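Local structure of hypothetical protein AGR_pAT_315 (1VQY) at residues I50-T55 against S61-M66. The protein is of unknown function but belongs to the NIPSNAP family, whose members share the dimeric alpha/beta-barrel fold. Sequence-based numbering, arbitrary orientation.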
ATOM      1  N   ILE B  50      -6.754 -26.115  -4.672  1.00 17.49           N
ATOM      2  CA  ILE B  50      -7.252 -26.151  -3.296  1.00 18.27           C
ATOM      3  C   ILE B  50      -8.569 -25.398  -3.179  1.00 17.23           C
ATOM      4  O   ILE B  50      -9.528 -25.909  -2.629  1.00 17.78           O
ATOM      5  CB  ILE B  50      -6.239 -25.512  -2.306  1.00 18.39           C
ATOM      6  CG1 ILE B  50      -4.861 -26.179  -2.415  1.00 18.87           C
ATOM      7  CG2 ILE B  50      -6.786 -25.541  -0.878  1.00 16.61           C
ATOM      8  CD1 ILE B  50      -4.760 -27.469  -1.712  1.00 22.27           C
ATOM      9  N   GLY B  51      -8.590 -24.170  -3.674  1.00 17.30           N
ATOM     10  CA  GLY B  51      -9.765 -23.308  -3.577  1.00 16.70           C
ATOM     11  C   GLY B  51      -9.729 -22.202  -4.599  1.00 15.99           C
ATOM     12  O   GLY B  51      -8.684 -21.868  -5.114  1.00 16.19           O
ATOM     13  N   TYR B  52     -10.886 -21.639  -4.912  1.00 17.51           N
ATOM     14  CA  TYR B  52     -10.989 -20.573  -5.914  1.00 16.31           C
ATOM     15  C   TYR B  52     -12.114 -19.627  -5.460  1.00 16.44           C
ATOM     16  O   TYR B  52     -13.267 -20.044  -5.343  1.00 14.69           O
ATOM     17  CB  TYR B  52     -11.266 -21.182  -7.297  1.00 16.19           C
ATOM     18  CG  TYR B  52     -10.649 -20.430  -8.462  1.00 18.94           C
ATOM     19  CD1 TYR B  52     -10.997 -19.099  -8.735  1.00 20.68           C
ATOM     20  CD2 TYR B  52      -9.731 -21.049  -9.312  1.00 17.84           C
ATOM     21  CE1 TYR B  52     -10.439 -18.420  -9.808  1.00 18.81           C
ATOM     22  CE2 TYR B  52      -9.160 -20.371 -10.374  1.00 16.74           C
ATOM     23  CZ  TYR B  52      -9.519 -19.059 -10.628  1.00 19.12           C
ATOM     24  OH  TYR B  52      -8.964 -18.390 -11.711  1.00 19.88           O
ATOM     25  N   PHE B  53     -11.770 -18.365  -5.187  1.00 16.39           N
ATOM     26  CA  PHE B  53     -12.660 -17.469  -4.457  1.00 16.29           C
ATOM     27  C   PHE B  53     -12.818 -16.105  -5.129  1.00 15.94           C
ATOM     28  O   PHE B  53     -11.938 -15.643  -5.838  1.00 16.87           O
ATOM     29  CB  PHE B  53     -12.146 -17.230  -3.036  1.00 16.21           C
ATOM     30  CG  PHE B  53     -11.759 -18.476  -2.290  1.00 17.35           C
ATOM     31  CD1 PHE B  53     -12.728 -19.295  -1.715  1.00 18.99           C
ATOM     32  CD2 PHE B  53     -10.417 -18.811  -2.124  1.00 18.87           C
ATOM     33  CE1 PHE B  53     -12.378 -20.433  -1.021  1.00 17.87           C
ATOM     34  CE2 PHE B  53     -10.050 -19.954  -1.417  1.00 20.42           C
ATOM     35  CZ  PHE B  53     -11.039 -20.771  -0.868  1.00 20.51           C
ATOM     36  N   VAL B  54     -13.957 -15.470  -4.882  1.00 15.98           N
ATOM     37  CA  VAL B  54     -14.181 -14.072  -5.217  1.00 16.50           C
ATOM     38  C   VAL B  54     -14.497 -13.382  -3.904  1.00 16.63           C
ATOM     39  O   VAL B  54     -15.314 -13.879  -3.147  1.00 18.46           O
ATOM     40  CB  VAL B  54     -15.352 -13.909  -6.221  1.00 17.07           C
ATOM     41  CG1 VAL B  54     -15.610 -12.429  -6.544  1.00 19.28           C
ATOM     42  CG2 VAL B  54     -15.044 -14.661  -7.492  1.00 15.99           C
ATOM     43  N   THR B  55     -13.829 -12.263  -3.626  1.00 17.81           N
ATOM     44  CA  THR B  55     -13.947 -11.572  -2.338  1.00 17.77           C
ATOM     45  C   THR B  55     -15.261 -10.806  -2.307  1.00 16.54           C
ATOM     46  O   THR B  55     -15.550 -10.082  -3.248  1.00 17.11           O
ATOM     47  CB  THR B  55     -12.782 -10.567  -2.122  1.00 18.03           C
ATOM     48  OG1 THR B  55     -11.531 -11.243  -2.213  1.00 19.75           O
ATOM     49  CG2 THR B  55     -12.859  -9.904  -0.762  1.00 19.54           C
ATOM     50  N   SER B  61     -13.505  -6.732  -6.596  1.00 17.77           N
ATOM     51  CA  SER B  61     -13.098  -7.171  -7.927  1.00 18.59           C
ATOM     52  C   SER B  61     -11.807  -7.992  -7.826  1.00 18.74           C
ATOM     53  O   SER B  61     -10.889  -7.869  -8.646  1.00 17.59           O
ATOM     54  CB  SER B  61     -12.993  -5.981  -8.885  1.00 18.71           C
ATOM     55  OG  SER B  61     -13.510  -6.317 -10.168  1.00 22.95           O
ATOM     56  N   GLN B  62     -11.792  -8.851  -6.809  1.00 18.04           N
ATOM     57  CA  GLN B  62     -10.629  -9.618  -6.402  1.00 20.55           C
ATOM     58  C   GLN B  62     -10.925 -11.109  -6.547  1.00 21.17           C
ATOM     59  O   GLN B  62     -11.923 -11.601  -6.016  1.00 23.15           O
ATOM     60  CB  GLN B  62     -10.263  -9.314  -4.924  1.00 19.53           C
ATOM     61  CG  GLN B  62      -9.052 -10.087  -4.428  1.00 21.27           C
ATOM     62  CD  GLN B  62      -8.636  -9.788  -2.989  1.00 23.57           C
ATOM     63  OE1 GLN B  62      -9.336 -10.136  -2.027  1.00 20.37           O
ATOM     64  NE2 GLN B  62      -7.436  -9.208  -2.832  1.00 23.56           N
ATOM     65  N   VAL B  63     -10.047 -11.830  -7.237  1.00 21.40           N
ATOM     66  CA  VAL B  63     -10.074 -13.298  -7.257  1.00 21.20           C
ATOM     67  C   VAL B  63      -8.898 -13.867  -6.440  1.00 19.21           C
ATOM     68  O   VAL B  63      -7.827 -13.301  -6.431  1.00 20.41           O
ATOM     69  CB  VAL B  63     -10.003 -13.813  -8.711  1.00 21.42           C
ATOM     70  CG1 VAL B  63      -9.990 -15.307  -8.748  1.00 25.06           C
ATOM     71  CG2 VAL B  63     -11.191 -13.321  -9.488  1.00 22.57           C
ATOM     72  N   ILE B  64      -9.085 -14.994  -5.775  1.00 19.13           N
ATOM     73  CA  ILE B  64      -7.996 -15.656  -5.021  1.00 19.31           C
ATOM     74  C   ILE B  64      -8.054 -17.148  -5.289  1.00 18.70           C
ATOM     75  O   ILE B  64      -9.106 -17.768  -5.091  1.00 17.68           O
ATOM     76  CB  ILE B  64      -8.154 -15.439  -3.498  1.00 19.34           C
ATOM     77  CG1 ILE B  64      -7.968 -13.961  -3.139  1.00 22.39           C
ATOM     78  CG2 ILE B  64      -7.167 -16.316  -2.687  1.00 19.67           C
ATOM     79  CD1 ILE B  64      -8.374 -13.627  -1.703  1.00 22.23           C
ATOM     80  N   HIS B  65      -6.947 -17.738  -5.728  1.00 19.28           N
ATOM     81  CA  HIS B  65      -6.891 -19.201  -5.896  1.00 20.61           C
ATOM     82  C   HIS B  65      -5.638 -19.828  -5.296  1.00 21.29           C
ATOM     83  O   HIS B  65      -4.553 -19.244  -5.328  1.00 20.06           O
ATOM     84  CB  HIS B  65      -7.092 -19.651  -7.351  1.00 20.95           C
ATOM     85  CG  HIS B  65      -6.424 -18.788  -8.378  1.00 21.76           C
ATOM     86  ND1 HIS B  65      -5.440 -19.260  -9.216  1.00 20.78           N
ATOM     87  CD2 HIS B  65      -6.644 -17.505  -8.749  1.00 24.25           C
ATOM     88  CE1 HIS B  65      -5.062 -18.303 -10.042  1.00 21.79           C
ATOM     89  NE2 HIS B  65      -5.775 -17.224  -9.773  1.00 26.10           N
HETATM   90  N   MSE B  66      -5.823 -21.015  -4.721  1.00 22.42           N
HETATM   91  CA  MSE B  66      -4.758 -21.728  -4.036  1.00 24.75           C
HETATM   92  C   MSE B  66      -4.429 -23.049  -4.689  1.00 20.45           C
HETATM   93  O   MSE B  66      -5.325 -23.807  -5.079  1.00 19.54           O
HETATM   94  CB  MSE B  66      -5.123 -21.962  -2.581  1.00 24.67           C
HETATM   95  CG  MSE B  66      -4.653 -20.855  -1.654  1.00 30.07           C
HETATM   96 SE   MSE B  66      -5.676 -20.951   0.019  1.00 37.31          SE
HETATM   97  CE  MSE B  66      -4.686 -19.707   1.020  1.00 33.31           C
TER
HETATM   98  O   HOH W   1     -14.410  -9.494  -5.563  1.00 13.16           O
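Ile64 O accepts one hydrogen bond from the strand opposite, from Phe53 N at 2.7 Å, supplemented by a weak C-H...O contact from Tyr52 CA at 3.5 Å. Ile64 N answers with a bond to Phe53 O, closing one hydrogen-bonded pair of an antiparallel hairpin. At the far end of the ladder the regular pairing breaks in a classic beta bulge. Ile50 and Gly51 together face the selenomethionine Met66, whose carbonyl accepts from Ile50 N while its amide reaches Gly51 O. The hairpin thus illustrates how an antiparallel ladder absorbs an extra residue while cross-strand pairs still stack side chains on one face. Near the turn, Thr55 N still bonds Gln62 O, but the return bond is relayed by a water, which donates to Thr55 O (2.6 Å) and accepts from Gln62 N (3.0 Å). Beside it, Thr55 OG1 donates to Gln62 OE1, although the modelled 2.5 Å is doubtfully short.

On the face carrying Tyr52 and His65, the two rings form an offset stack, centroids 4.5 Å apart and planes within 5°. A His65 chi1 of 40°, with CG between backbone N and carbonyl carbon, lays the imidazole alongside the phenol. Separately, His65 CB makes a CH-pi contact over the phenol face, 3.7 Å from the Tyr52 ring centroid. Val63 CG1 presses tightly on Tyr52 CE1. Tyr52 OH is hydrogen-bonded to Tyr30 OH of helix 27-46, and His65 ND1 to Trp67 NE1, two residues further along its own strand; both help to orient the rings.

This aromatic face packs on helix 27-46, with strand 14-22 flanking strand 62-69. Along its other edge strand 49-55 pairs with a strand of a second subunit, continuing the sheet across the interface as expected of a dimeric alpha/beta barrel.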